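Local coordinates for sugar fermentation stimulation protein homolog (Pyrococcus furiosus, PDB 4DA2) that probably binds DNA, joining an OB-fold domain to a nuclease-like PD-(D/E)xK domain that holds calcium ions in this crystal structure, at residues L43-I48 and A135-G140; H73-I78 and G212-L217; Y142-D147 and K185-G190; R152-I157 and K189-I194; P179-F184 and G225-E230. The protein carries 1 engineered substitution. One frame throughout, in Å; residues are numbered along the deposited sequence.

Contact 1: L43-I48 and A135-G140; sequences LNEFMI and AVLREG
Leu43 and Phe46 both set CG anti to the carbonyl carbon (chi1 -68° and -74°), and from one short turn these two side chains reach the same residue, Val136. The turn is closed by Leu43 O, which accepts from both Phe46 N and Met47 N. Leu43 brings its CD1 branch obliquely against CG2 of Val136, at 3.9 Å. Phe46 meets chiefly the backbone of the same valine: the carbonyl oxygen Val136 O lies at the edge of the ring, near its plane, 3.4 Å from CE2. Further out, Glu45 stretches its extended chain across Leu137, with OE2 3.9 Å from CD1 of that leucine. The other carboxylate oxygen of Glu45, OE1, takes a bridging water. This water donates to Glu45 OE1 at 2.7 Å and accepts from Arg138 N at 2.7 Å, so strand 127-139 is reached without a direct hydrogen bond. The Arg138 guanidinium is engaged elsewhere, in a salt bridge with Asp72 and hydrogen bonds to the backbone oxygens of Pro179 and Asn180, while the Phe46 ring meets that of Phe70. Here a loop of the OB domain lies against the PD-(D/E)xK sheet. Between these two segments, then, apolar touches are joined by a polar link that passes through water, while the direct polar bonds of Leu43 N and the Arg138 side chain go to other residues, Asp147 and Asp72 among them.

Contact 2: H73-I78 and G212-L217; sequences HGKIAI and GLHMEL
Ile76 N donates to Met215 O at 2.8 Å, a short but bent bond with an angle of 135° at the hydrogen. The return bond, from Met215 N to Ile76 O, is longer at 3.1 Å yet nearly straight. Together they make Ile76 and Met215 an antiparallel hydrogen-bonded pair, a single bridge between strands whose directions lie 120° apart. Around it, Ile76 places CG2 3.8 Å from the methyl CE of Met215, helped by the bend of the methionine at its last torsion (chi3 59°), and turns CG1 to CD2 of Leu217. Ile78 crosses Met215 at about a right angle, its CD1 resting on CB. Next to this pair the methylenes CD and CE of Lys75 lie against the Glu216 carboxylate, but Lys75 NZ stays 4.7 Å from Glu216 OE1, so no salt bridge forms. Glu216 OE2 takes a hydrogen bond of 2.7 Å from His214 NE2. With ND1 bonded to Arg224 NH1, both ring nitrogens are engaged, which should hold the rotation of the imidazole. The bridge joins strand 75-78, from the OB domain, to strand 207-215 in the PD-(D/E)xK domain. Tyr54 of strand 52-57 touches Ile76 and Leu217, strand 220-229 brings Ile221 against Met215 and Ile78, and helix 81-93 touches Ile78 through Leu83.

Contact 3: Y142-D147 and K185-G190; sequences YAMYPD and KPYKKG
Lys185 lies across the face of the Tyr142 ring, the two side chains crossing at about a right angle. Its CG sits between backbone N and carbonyl carbon (chi1 66°), and the extended chain beyond carries CD over the ring, 3.8 Å from the centroid, in a CH-pi contact. NZ follows in a cation-pi contact, 4.3 Å from the centroid and 14° off the ring normal. The ammonium also has a salt bridge to Glu139, while Tyr142 OH is hydrogen-bonded to Glu230. With an alanine in place of Tyr142, the aliphatic length of Lys185 would probably lose its flat support and Glu230 its hydroxyl partner. Met144 runs beside Lys185, pointing the same way, and SD comes 3.8 Å from CE. Beneath, strands 142-145 and 183-186 of the PD-(D/E)xK domain run parallel, loosely paired: Lys185 N bonds to Ala143 O at 3.1 Å, and just past the strand Tyr187 N bonds to Tyr145 O at 2.9 Å. Between the two bonds, Met144 also leans on Tyr187, its SD in an oblique Met-aromatic contact and its CE 3.6 Å from CD1. Pro146, behind a cis peptide bond, presents its carbonyl oxygen to the edge of the Tyr187 ring, 3.3 Å from CD2; this buried oxygen has no hydrogen-bond partner in the model. Gly190 packs close to Pro146 O, where there is no room for a CB.

Contact 4: R152-I157 and K189-I194; sequences RGQRHI and KGDPKI
Gln154 and Ile194 bury the most surface here, and they cross at about a right angle, CG of the glutamine 3.7 Å from CG1 of the isoleucine. Beyond CG the glutamine stays extended (chi2 171°), which carries its amide past Ile194 to Asp191. There NE2 donates to Asp191 OD2 at 3.0 Å, nearly in the plane of the amide and on the syn lone pair of the carboxylate, although the two flat groups are turned 73° apart. Lys193 crosses the glutamine obliquely, CD 3.7 Å from NE2. One turn further along its helix, Ile157 adds its CD1 at 3.7 Å from CG2 of Ile194. The backbone of Gly153 also packs close to Ile194 CD1. Asp191 OD2 has a further donor in Ser150 N. The other oxygen, OD1, accepts from Ile194 N at 3.2 Å, making Asp191 the N-cap of helix 192-204. A capping carboxylate thereby ties together the starts of two helices, 151-165 and 192-204, that pack beside each other in the PD-(D/E)xK domain.

Contact 5: P179-F184 and G225-E230; sequences PNVSKF and GELGVE
Leu227 spreads over the backbone of Val181, Ser182 and Lys183. Its CB stands 3.7 Å from Ser182 O and close to the carbonyl carbon of Lys183. At CG, set anti to the carbonyl carbon (chi1 -53°), the chain forks. The CD1 branch goes to Lys183 O at 3.6 Å, and CD2 to Val181 O at 3.5 Å, with the CG2 methyl of Val181 further off. Were this an alanine, both branches would go, which is likely to leave a gap over the Val181 and Lys183 carbonyls. Beside the leucine, Lys183 pairs with Gly228 and Phe184 with Val229, where strands 183-186 and 220-229 are parallel neighbours in the mixed sheet of the PD-(D/E)xK domain. Three nearly straight bonds hold them: Gly228 N to Ser182 O at 3.0 Å, Phe184 N to Gly228 O at 2.9 Å and Glu230 N to Phe184 O at 3.0 Å. Phe174 stacks on the ring of Phe184. The chemistry is chiefly that of parallel strand pairing: regular backbone bonds carry the polar part, and one branched apolar side chain covers the peptide groups next to them.

How the contacts relate
Contacts 1 and 2 both join the OB domain to the PD-(D/E)xK domain; their centres lie about 13 Å apart, and Phe46 touches Ala77 between them. Contacts 3 and 5 lie within one mixed sheet, which contacts 1 and 2 each reach with one strand: Gly212 N meets Gly225 O at 2.8 Å between contacts 2 and 5, and Ala143 N meets Lys183 O at 2.9 Å between contacts 3 and 5. Contact 1 joins contact 3 through Leu43 N and Asp147 OD2. Contact 4 shares residues 189-190 with contact 3. These two come nearest the calcium ions bound by Glu109, Asp118, Glu131 and Thr132: the Tyr145 side chain and Gly153 are each about 8 Å from one, against about 13 Å for Val136, Ile78 and Phe184.

Contact 1: L43-I48 and A135-G140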
# COMPACT_ATOMS: atom_id res chain seq x y z
N LEU A 43 -10.31 -7.25 -0.03
CA LEU A 43 -10.29 -7.00 1.41
C LEU A 43 -11.37 -7.81 2.13
O LEU A 43 -11.99 -7.32 3.08
CB LEU A 43 -10.42 -5.50 1.73
CG LEU A 43 -9.35 -4.46 1.40
CD1 LEU A 43 -7.96 -5.07 1.32
CD2 LEU A 43 -9.71 -3.73 0.13
N ASN A 44 -11.58 -9.05 1.69
CA ASN A 44 -12.61 -9.92 2.28
C ASN A 44 -12.48 -10.16 3.78
O ASN A 44 -13.48 -10.28 4.48
CB ASN A 44 -12.65 -11.27 1.55
CG ASN A 44 -13.66 -11.29 0.42
OD1 ASN A 44 -14.71 -10.63 0.48
ND2 ASN A 44 -13.37 -12.06 -0.62
N GLU A 45 -11.25 -10.22 4.29
CA GLU A 45 -11.07 -10.43 5.73
C GLU A 45 -11.37 -9.18 6.59
O GLU A 45 -11.64 -9.30 7.79
CB GLU A 45 -9.73 -11.09 6.04
CG GLU A 45 -9.68 -12.52 5.46
CD GLU A 45 -8.32 -13.19 5.57
OE1 GLU A 45 -7.56 -12.88 6.51
OE2 GLU A 45 -8.03 -14.06 4.72
N PHE A 46 -11.37 -8.00 5.96
CA PHE A 46 -11.63 -6.75 6.67
C PHE A 46 -13.06 -6.27 6.52
O PHE A 46 -13.64 -5.75 7.48
CB PHE A 46 -10.70 -5.61 6.19
CG PHE A 46 -9.27 -5.74 6.69
CD1 PHE A 46 -9.00 -5.80 8.06
CD2 PHE A 46 -8.22 -5.81 5.78
CE1 PHE A 46 -7.68 -5.93 8.52
CE2 PHE A 46 -6.90 -5.94 6.23
CZ PHE A 46 -6.63 -6.00 7.60
N MET A 47 -13.60 -6.40 5.29
CA MET A 47 -14.92 -5.86 4.91
C MET A 47 -16.02 -6.78 5.38
O MET A 47 -16.70 -7.39 4.55
CB MET A 47 -15.02 -5.72 3.39
CG MET A 47 -13.91 -4.94 2.74
SD MET A 47 -14.27 -3.19 2.80
CE MET A 47 -12.69 -2.46 2.33
N ILE A 48 -16.17 -6.89 6.70
CA ILE A 48 -17.14 -7.79 7.33
C ILE A 48 -18.07 -6.94 8.18
O ILE A 48 -17.61 -6.14 9.00
CB ILE A 48 -16.42 -8.87 8.22
CG1 ILE A 48 -15.46 -9.73 7.39
CG2 ILE A 48 -17.44 -9.74 9.02
CD1 ILE A 48 -16.10 -10.81 6.56
N ALA A 135 0.01 -4.36 0.55
CA ALA A 135 0.11 -5.76 0.99
C ALA A 135 -0.50 -5.95 2.36
O ALA A 135 0.21 -5.97 3.38
CB ALA A 135 1.57 -6.24 0.97
N VAL A 136 -1.82 -6.05 2.41
CA VAL A 136 -2.51 -6.09 3.70
C VAL A 136 -3.29 -7.40 3.90
O VAL A 136 -4.20 -7.48 4.76
CB VAL A 136 -3.36 -4.81 3.98
CG1 VAL A 136 -2.43 -3.57 4.13
CG2 VAL A 136 -4.41 -4.57 2.88
N LEU A 137 -2.94 -8.41 3.11
CA LEU A 137 -3.48 -9.75 3.30
C LEU A 137 -2.52 -10.53 4.20
O LEU A 137 -1.32 -10.60 3.92
CB LEU A 137 -3.66 -10.46 1.95
CG LEU A 137 -4.20 -11.90 2.00
CD1 LEU A 137 -5.65 -11.97 2.48
CD2 LEU A 137 -4.02 -12.62 0.67
N ARG A 138 -3.03 -11.07 5.31
CA ARG A 138 -2.17 -11.70 6.30
C ARG A 138 -2.21 -13.20 6.23
O ARG A 138 -3.28 -13.80 6.12
CB ARG A 138 -2.59 -11.28 7.71
CG ARG A 138 -1.90 -12.08 8.85
CD ARG A 138 -2.59 -11.90 10.19
NE ARG A 138 -2.74 -10.49 10.53
CZ ARG A 138 -1.78 -9.72 11.03
NH1 ARG A 138 -0.57 -10.21 11.25
NH2 ARG A 138 -2.03 -8.44 11.29
N GLU A 139 -1.04 -13.80 6.29
CA GLU A 139 -0.90 -15.23 6.57
C GLU A 139 0.19 -15.38 7.62
O GLU A 139 1.38 -15.34 7.31
CB GLU A 139 -0.56 -16.04 5.33
CG GLU A 139 -0.44 -17.55 5.61
CD GLU A 139 0.29 -18.29 4.51
OE1 GLU A 139 -0.29 -18.45 3.41
OE2 GLU A 139 1.45 -18.71 4.76
N GLY A 140 -0.23 -15.51 8.88
CA GLY A 140 0.71 -15.59 10.00
C GLY A 140 1.59 -14.36 10.11
O GLY A 140 1.11 -13.25 10.31
O HOH W 1 -5.65 -10.98 5.96

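Contact 2: H73-I78 and G212-L217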
# COMPACT_ATOMS: atom_id res chain seq x y z
N HIS A 73 -5.53 -6.42 15.71
CA HIS A 73 -4.67 -6.74 16.84
C HIS A 73 -4.35 -5.53 17.74
O HIS A 73 -3.23 -5.38 18.24
CB HIS A 73 -3.42 -7.49 16.35
CG HIS A 73 -3.75 -8.77 15.64
ND1 HIS A 73 -4.64 -9.70 16.16
CD2 HIS A 73 -3.35 -9.26 14.45
CE1 HIS A 73 -4.76 -10.71 15.31
NE2 HIS A 73 -3.98 -10.47 14.27
N GLY A 74 -5.35 -4.69 17.96
CA GLY A 74 -5.21 -3.56 18.85
C GLY A 74 -4.64 -2.32 18.20
O GLY A 74 -4.58 -1.25 18.81
N LYS A 75 -4.21 -2.45 16.95
CA LYS A 75 -3.66 -1.32 16.20
C LYS A 75 -4.61 -1.13 15.02
O LYS A 75 -5.77 -1.64 15.03
CB LYS A 75 -2.22 -1.64 15.71
CG LYS A 75 -1.19 -2.10 16.78
CD LYS A 75 -0.69 -0.95 17.65
CE LYS A 75 0.61 -1.27 18.46
NZ LYS A 75 0.43 -2.36 19.48
N ILE A 76 -4.13 -0.46 13.97
CA ILE A 76 -4.94 -0.25 12.77
C ILE A 76 -4.18 -0.69 11.51
O ILE A 76 -3.06 -0.21 11.28
CB ILE A 76 -5.35 1.21 12.63
CG1 ILE A 76 -6.24 1.63 13.82
CG2 ILE A 76 -6.12 1.41 11.30
CD1 ILE A 76 -6.38 3.16 14.03
N ALA A 77 -4.78 -1.58 10.71
CA ALA A 77 -4.24 -1.94 9.38
C ALA A 77 -4.67 -0.82 8.42
O ALA A 77 -5.84 -0.44 8.39
CB ALA A 77 -4.82 -3.25 8.92
N ILE A 78 -3.74 -0.31 7.62
CA ILE A 78 -4.07 0.79 6.72
C ILE A 78 -4.40 0.19 5.37
O ILE A 78 -3.51 -0.33 4.65
CB ILE A 78 -2.91 1.82 6.59
CG1 ILE A 78 -2.57 2.44 7.97
CG2 ILE A 78 -3.30 2.88 5.55
CD1 ILE A 78 -1.27 3.29 8.01
N GLY A 212 7.12 -2.70 6.75
CA GLY A 212 6.07 -2.90 7.75
C GLY A 212 5.61 -1.56 8.30
O GLY A 212 6.43 -0.72 8.70
N LEU A 213 4.29 -1.36 8.31
CA LEU A 213 3.69 -0.13 8.77
C LEU A 213 2.40 -0.46 9.49
O LEU A 213 1.81 -1.52 9.24
CB LEU A 213 3.36 0.81 7.60
CG LEU A 213 4.49 1.59 6.96
CD1 LEU A 213 5.27 0.74 5.94
CD2 LEU A 213 3.91 2.81 6.29
N HIS A 214 2.00 0.41 10.40
CA HIS A 214 0.66 0.38 10.99
C HIS A 214 0.34 1.78 11.50
O HIS A 214 1.19 2.69 11.49
CB HIS A 214 0.54 -0.69 12.10
CG HIS A 214 1.35 -0.38 13.32
ND1 HIS A 214 2.63 -0.85 13.51
CD2 HIS A 214 1.07 0.40 14.40
CE1 HIS A 214 3.11 -0.39 14.65
NE2 HIS A 214 2.19 0.37 15.21
N MET A 215 -0.91 1.96 11.92
CA MET A 215 -1.36 3.18 12.53
C MET A 215 -1.84 2.83 13.94
O MET A 215 -2.43 1.75 14.15
CB MET A 215 -2.48 3.81 11.71
CG MET A 215 -2.97 5.16 12.26
SD MET A 215 -3.96 6.14 11.06
CE MET A 215 -5.31 5.06 10.68
N GLU A 216 -1.50 3.68 14.89
CA GLU A 216 -1.95 3.53 16.27
C GLU A 216 -3.31 4.20 16.37
O GLU A 216 -3.65 5.03 15.55
CB GLU A 216 -0.98 4.23 17.21
CG GLU A 216 0.47 3.76 17.07
CD GLU A 216 0.70 2.48 17.83
OE1 GLU A 216 -0.10 2.22 18.75
OE2 GLU A 216 1.67 1.74 17.53
N LEU A 217 -4.06 3.84 17.41
CA LEU A 217 -5.38 4.43 17.63
C LEU A 217 -5.32 5.94 17.78
O LEU A 217 -6.30 6.63 17.47
CB LEU A 217 -6.06 3.81 18.86
CG LEU A 217 -6.17 2.28 18.88
CD1 LEU A 217 -6.76 1.79 20.20
CD2 LEU A 217 -6.98 1.78 17.70

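Contact 3: Y142-D147 and K185-G190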
# COMPACT_ATOMS: atom_id res chain seq x y z
N TYR A 142 3.34 -13.20 7.65
CA TYR A 142 3.51 -12.63 6.30
C TYR A 142 2.44 -11.58 5.99
O TYR A 142 1.27 -11.78 6.32
CB TYR A 142 3.43 -13.71 5.20
CG TYR A 142 4.57 -14.70 5.23
CD1 TYR A 142 5.70 -14.51 4.42
CD2 TYR A 142 4.53 -15.82 6.05
CE1 TYR A 142 6.77 -15.43 4.45
CE2 TYR A 142 5.57 -16.74 6.08
CZ TYR A 142 6.70 -16.53 5.28
OH TYR A 142 7.74 -17.44 5.33
N ALA A 143 2.86 -10.47 5.39
CA ALA A 143 1.96 -9.63 4.57
C ALA A 143 2.04 -10.15 3.15
O ALA A 143 3.14 -10.55 2.69
CB ALA A 143 2.40 -8.20 4.62
N MET A 144 0.92 -10.13 2.44
CA MET A 144 0.86 -10.67 1.09
C MET A 144 0.17 -9.79 0.08
O MET A 144 -0.68 -8.91 0.43
CB MET A 144 0.22 -12.06 1.11
CG MET A 144 0.92 -12.99 2.06
SD MET A 144 0.37 -14.68 1.73
CE MET A 144 -1.40 -14.58 2.09
N TYR A 145 0.56 -10.00 -1.19
CA TYR A 145 -0.08 -9.35 -2.32
C TYR A 145 -0.14 -10.33 -3.48
O TYR A 145 0.81 -11.09 -3.69
CB TYR A 145 0.69 -8.08 -2.70
CG TYR A 145 0.37 -7.53 -4.07
CD1 TYR A 145 -0.58 -6.50 -4.24
CD2 TYR A 145 0.98 -8.06 -5.21
CE1 TYR A 145 -0.86 -5.98 -5.51
CE2 TYR A 145 0.71 -7.56 -6.50
CZ TYR A 145 -0.20 -6.52 -6.63
OH TYR A 145 -0.46 -6.05 -7.89
N PRO A 146 -1.24 -10.29 -4.27
CA PRO A 146 -2.44 -9.47 -4.05
C PRO A 146 -3.48 -10.37 -3.41
O PRO A 146 -3.18 -11.54 -3.15
CB PRO A 146 -2.86 -9.12 -5.48
CG PRO A 146 -2.51 -10.35 -6.24
CD PRO A 146 -1.25 -10.92 -5.60
N ASP A 147 -4.70 -9.88 -3.17
CA ASP A 147 -5.72 -10.80 -2.62
C ASP A 147 -6.69 -11.36 -3.65
O ASP A 147 -7.58 -12.16 -3.32
CB ASP A 147 -6.43 -10.21 -1.39
CG ASP A 147 -7.36 -9.07 -1.74
OD1 ASP A 147 -7.64 -8.86 -2.94
OD2 ASP A 147 -7.81 -8.38 -0.79
N LYS A 185 5.38 -12.25 1.31
CA LYS A 185 5.43 -13.11 0.12
C LYS A 185 4.23 -12.88 -0.79
O LYS A 185 3.19 -12.44 -0.29
CB LYS A 185 5.53 -14.59 0.50
CG LYS A 185 4.29 -15.11 1.21
CD LYS A 185 4.54 -16.52 1.72
CE LYS A 185 3.30 -17.06 2.42
NZ LYS A 185 3.51 -18.47 2.89
N PRO A 186 4.36 -13.16 -2.10
CA PRO A 186 3.18 -13.12 -2.97
C PRO A 186 2.15 -14.18 -2.56
O PRO A 186 2.51 -15.25 -2.07
CB PRO A 186 3.72 -13.44 -4.36
CG PRO A 186 5.24 -13.31 -4.27
CD PRO A 186 5.59 -13.54 -2.82
N TYR A 187 0.88 -13.81 -2.68
CA TYR A 187 -0.21 -14.73 -2.45
C TYR A 187 -0.48 -15.37 -3.81
O TYR A 187 -1.21 -14.83 -4.64
CB TYR A 187 -1.43 -14.01 -1.87
CG TYR A 187 -2.63 -14.92 -1.61
CD1 TYR A 187 -2.47 -16.13 -0.94
CD2 TYR A 187 -3.91 -14.53 -2.01
CE1 TYR A 187 -3.56 -16.95 -0.68
CE2 TYR A 187 -5.03 -15.36 -1.73
CZ TYR A 187 -4.82 -16.56 -1.09
OH TYR A 187 -5.88 -17.38 -0.83
N LYS A 188 0.16 -16.52 -4.01
CA LYS A 188 0.16 -17.24 -5.29
C LYS A 188 -1.26 -17.52 -5.75
O LYS A 188 -1.59 -17.23 -6.89
CB LYS A 188 0.96 -18.54 -5.16
CG LYS A 188 1.24 -19.25 -6.49
CD LYS A 188 2.28 -20.35 -6.37
CE LYS A 188 2.51 -21.03 -7.72
NZ LYS A 188 3.25 -22.32 -7.58
N LYS A 189 -2.09 -18.07 -4.86
CA LYS A 189 -3.50 -18.36 -5.18
C LYS A 189 -4.26 -17.13 -5.67
O LYS A 189 -5.02 -17.21 -6.63
CB LYS A 189 -4.22 -18.99 -3.97
CG LYS A 189 -5.62 -19.52 -4.27
CD LYS A 189 -6.37 -19.91 -2.99
CE LYS A 189 -7.85 -20.15 -3.24
NZ LYS A 189 -8.09 -21.34 -4.11
N GLY A 190 -4.02 -15.98 -5.02
CA GLY A 190 -4.66 -14.71 -5.42
C GLY A 190 -4.40 -14.31 -6.85
O GLY A 190 -5.29 -13.82 -7.54

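Contact 4: R152-I157 and K189-I194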
# COMPACT_ATOMS: atom_id res chain seq x y z
N ARG A 152 -4.07 -4.74 -13.69
CA ARG A 152 -3.36 -3.50 -13.45
C ARG A 152 -1.96 -3.84 -12.93
O ARG A 152 -0.97 -3.37 -13.48
CB ARG A 152 -4.15 -2.67 -12.43
CG ARG A 152 -3.70 -1.25 -12.20
CD ARG A 152 -4.38 -0.74 -10.91
NE ARG A 152 -4.38 0.71 -10.75
CZ ARG A 152 -5.48 1.45 -10.57
NH1 ARG A 152 -6.69 0.90 -10.54
NH2 ARG A 152 -5.36 2.76 -10.42
N GLY A 153 -1.88 -4.67 -11.89
CA GLY A 153 -0.59 -5.09 -11.31
C GLY A 153 0.27 -5.95 -12.21
O GLY A 153 1.50 -5.80 -12.21
N GLN A 154 -0.34 -6.84 -12.99
CA GLN A 154 0.40 -7.61 -13.98
C GLN A 154 1.08 -6.68 -14.98
O GLN A 154 2.24 -6.88 -15.30
CB GLN A 154 -0.51 -8.61 -14.72
CG GLN A 154 -1.04 -9.74 -13.85
CD GLN A 154 -2.11 -10.57 -14.57
OE1 GLN A 154 -2.26 -10.48 -15.78
NE2 GLN A 154 -2.84 -11.37 -13.83
N ARG A 155 0.35 -5.65 -15.44
CA ARG A 155 0.89 -4.63 -16.34
C ARG A 155 2.05 -3.88 -15.73
O ARG A 155 3.05 -3.67 -16.38
CB ARG A 155 -0.20 -3.63 -16.75
CG ARG A 155 -1.05 -4.10 -17.91
CD ARG A 155 -2.05 -2.99 -18.33
NE ARG A 155 -3.32 -3.55 -18.77
CZ ARG A 155 -4.51 -3.28 -18.24
NH1 ARG A 155 -4.63 -2.40 -17.23
NH2 ARG A 155 -5.58 -3.87 -18.72
N HIS A 156 1.89 -3.46 -14.48
CA HIS A 156 2.95 -2.71 -13.81
C HIS A 156 4.22 -3.54 -13.70
O HIS A 156 5.30 -3.04 -13.97
CB HIS A 156 2.52 -2.25 -12.43
CG HIS A 156 1.44 -1.22 -12.43
ND1 HIS A 156 0.66 -0.96 -11.32
CD2 HIS A 156 1.00 -0.37 -13.40
CE1 HIS A 156 -0.20 0.01 -11.59
NE2 HIS A 156 -0.03 0.37 -12.86
N ILE A 157 4.10 -4.81 -13.31
CA ILE A 157 5.29 -5.65 -13.14
C ILE A 157 5.98 -5.88 -14.50
O ILE A 157 7.23 -5.88 -14.59
CB ILE A 157 4.99 -6.98 -12.39
CG1 ILE A 157 4.48 -6.67 -10.97
CG2 ILE A 157 6.29 -7.88 -12.32
CD1 ILE A 157 3.59 -7.79 -10.34
N LYS A 189 -2.09 -18.07 -4.86
CA LYS A 189 -3.50 -18.36 -5.18
C LYS A 189 -4.26 -17.13 -5.67
O LYS A 189 -5.02 -17.21 -6.63
CB LYS A 189 -4.22 -18.99 -3.97
CG LYS A 189 -5.62 -19.52 -4.27
CD LYS A 189 -6.37 -19.91 -2.99
CE LYS A 189 -7.85 -20.15 -3.24
NZ LYS A 189 -8.09 -21.34 -4.11
N GLY A 190 -4.02 -15.98 -5.02
CA GLY A 190 -4.66 -14.71 -5.42
C GLY A 190 -4.40 -14.31 -6.85
O GLY A 190 -5.29 -13.82 -7.54
N ASP A 191 -3.16 -14.50 -7.30
CA ASP A 191 -2.82 -14.24 -8.68
C ASP A 191 -1.53 -14.97 -9.10
O ASP A 191 -0.43 -14.43 -8.95
CB ASP A 191 -2.69 -12.73 -8.94
CG ASP A 191 -2.64 -12.42 -10.43
OD1 ASP A 191 -2.17 -13.30 -11.18
OD2 ASP A 191 -3.07 -11.32 -10.85
N PRO A 192 -1.66 -16.20 -9.64
CA PRO A 192 -0.50 -17.03 -9.99
C PRO A 192 0.39 -16.37 -11.06
O PRO A 192 1.59 -16.58 -11.04
CB PRO A 192 -1.14 -18.31 -10.54
CG PRO A 192 -2.46 -18.37 -9.85
CD PRO A 192 -2.93 -16.94 -9.80
N LYS A 193 -0.19 -15.59 -11.96
CA LYS A 193 0.59 -14.87 -12.99
C LYS A 193 1.53 -13.83 -12.33
O LYS A 193 2.71 -13.68 -12.73
CB LYS A 193 -0.34 -14.18 -14.01
CG LYS A 193 -1.29 -15.15 -14.75
CD LYS A 193 -2.18 -14.41 -15.75
CE LYS A 193 -3.13 -15.39 -16.47
NZ LYS A 193 -4.08 -14.65 -17.35
N ILE A 194 0.99 -13.14 -11.32
CA ILE A 194 1.78 -12.15 -10.58
C ILE A 194 2.91 -12.81 -9.82
O ILE A 194 4.04 -12.31 -9.82
CB ILE A 194 0.91 -11.27 -9.64
CG1 ILE A 194 0.21 -10.17 -10.44
CG2 ILE A 194 1.82 -10.58 -8.57
CD1 ILE A 194 -0.69 -9.32 -9.58

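Contact 5: P179-F184 and G225-E230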
# COMPACT_ATOMS: atom_id res chain seq x y z
N PRO A 179 -0.22 -4.46 11.34
CA PRO A 179 0.61 -4.71 12.52
C PRO A 179 0.99 -6.19 12.57
O PRO A 179 0.35 -7.04 11.91
CB PRO A 179 -0.33 -4.36 13.69
CG PRO A 179 -1.72 -4.66 13.14
CD PRO A 179 -1.64 -4.25 11.69
N ASN A 180 2.04 -6.49 13.32
CA ASN A 180 2.49 -7.87 13.60
C ASN A 180 2.72 -8.75 12.37
O ASN A 180 2.24 -9.87 12.29
CB ASN A 180 1.57 -8.57 14.61
CG ASN A 180 1.37 -7.75 15.87
OD1 ASN A 180 0.52 -6.86 15.89
ND2 ASN A 180 2.18 -8.01 16.89
N VAL A 181 3.45 -8.22 11.41
CA VAL A 181 3.97 -9.03 10.34
C VAL A 181 5.45 -8.71 10.27
O VAL A 181 5.85 -7.59 10.61
CB VAL A 181 3.28 -8.75 8.95
CG1 VAL A 181 1.87 -9.35 8.88
CG2 VAL A 181 3.30 -7.25 8.61
N SER A 182 6.26 -9.70 9.89
CA SER A 182 7.71 -9.51 9.84
C SER A 182 8.29 -9.90 8.49
O SER A 182 9.51 -9.74 8.23
CB SER A 182 8.39 -10.38 10.90
OG SER A 182 8.00 -11.73 10.69
N LYS A 183 7.44 -10.45 7.64
CA LYS A 183 7.83 -10.97 6.32
C LYS A 183 6.82 -10.59 5.24
O LYS A 183 5.73 -10.14 5.55
CB LYS A 183 7.98 -12.50 6.36
CG LYS A 183 9.04 -12.98 7.34
CD LYS A 183 9.31 -14.47 7.17
CE LYS A 183 8.29 -15.30 7.93
NZ LYS A 183 8.62 -15.41 9.37
N PHE A 184 7.24 -10.73 3.98
CA PHE A 184 6.37 -10.59 2.83
C PHE A 184 6.49 -11.77 1.89
O PHE A 184 7.60 -12.23 1.65
CB PHE A 184 6.69 -9.27 2.04
CG PHE A 184 6.04 -9.23 0.69
CD1 PHE A 184 4.73 -8.75 0.53
CD2 PHE A 184 6.67 -9.79 -0.42
CE1 PHE A 184 4.11 -8.80 -0.74
CE2 PHE A 184 6.07 -9.82 -1.68
CZ PHE A 184 4.77 -9.33 -1.84
N GLY A 225 10.12 -0.85 9.87
CA GLY A 225 11.32 -1.26 9.15
C GLY A 225 10.97 -2.19 7.99
O GLY A 225 9.78 -2.34 7.62
N GLU A 226 11.98 -2.85 7.44
CA GLU A 226 11.71 -3.75 6.32
C GLU A 226 11.22 -5.13 6.75
O GLU A 226 11.52 -5.61 7.85
CB GLU A 226 12.95 -3.92 5.43
CG GLU A 226 13.37 -2.66 4.73
CD GLU A 226 14.60 -2.89 3.84
OE1 GLU A 226 14.61 -3.88 3.06
OE2 GLU A 226 15.53 -2.06 3.90
N LEU A 227 10.48 -5.77 5.86
CA LEU A 227 10.01 -7.13 6.07
C LEU A 227 10.90 -8.06 5.25
O LEU A 227 11.42 -7.66 4.19
CB LEU A 227 8.55 -7.28 5.60
CG LEU A 227 7.49 -6.29 6.13
CD1 LEU A 227 6.14 -6.52 5.45
CD2 LEU A 227 7.36 -6.44 7.64
N GLY A 228 11.07 -9.29 5.74
CA GLY A 228 11.86 -10.28 5.02
C GLY A 228 11.10 -10.76 3.80
O GLY A 228 10.04 -11.32 3.91
N VAL A 229 11.69 -10.52 2.63
CA VAL A 229 11.10 -10.83 1.34
C VAL A 229 11.35 -12.26 0.90
O VAL A 229 12.50 -12.71 0.83
CB VAL A 229 11.64 -9.86 0.27
CG1 VAL A 229 11.14 -10.23 -1.09
CG2 VAL A 229 11.22 -8.39 0.61
N GLU A 230 10.27 -12.97 0.60
CA GLU A 230 10.32 -14.28 -0.08
C GLU A 230 9.59 -14.20 -1.42
O GLU A 230 8.46 -13.68 -1.49
CB GLU A 230 9.69 -15.38 0.78
CG GLU A 230 10.33 -15.51 2.14
CD GLU A 230 9.70 -16.59 2.99
OE1 GLU A 230 8.90 -17.38 2.48
OE2 GLU A 230 10.02 -16.60 4.20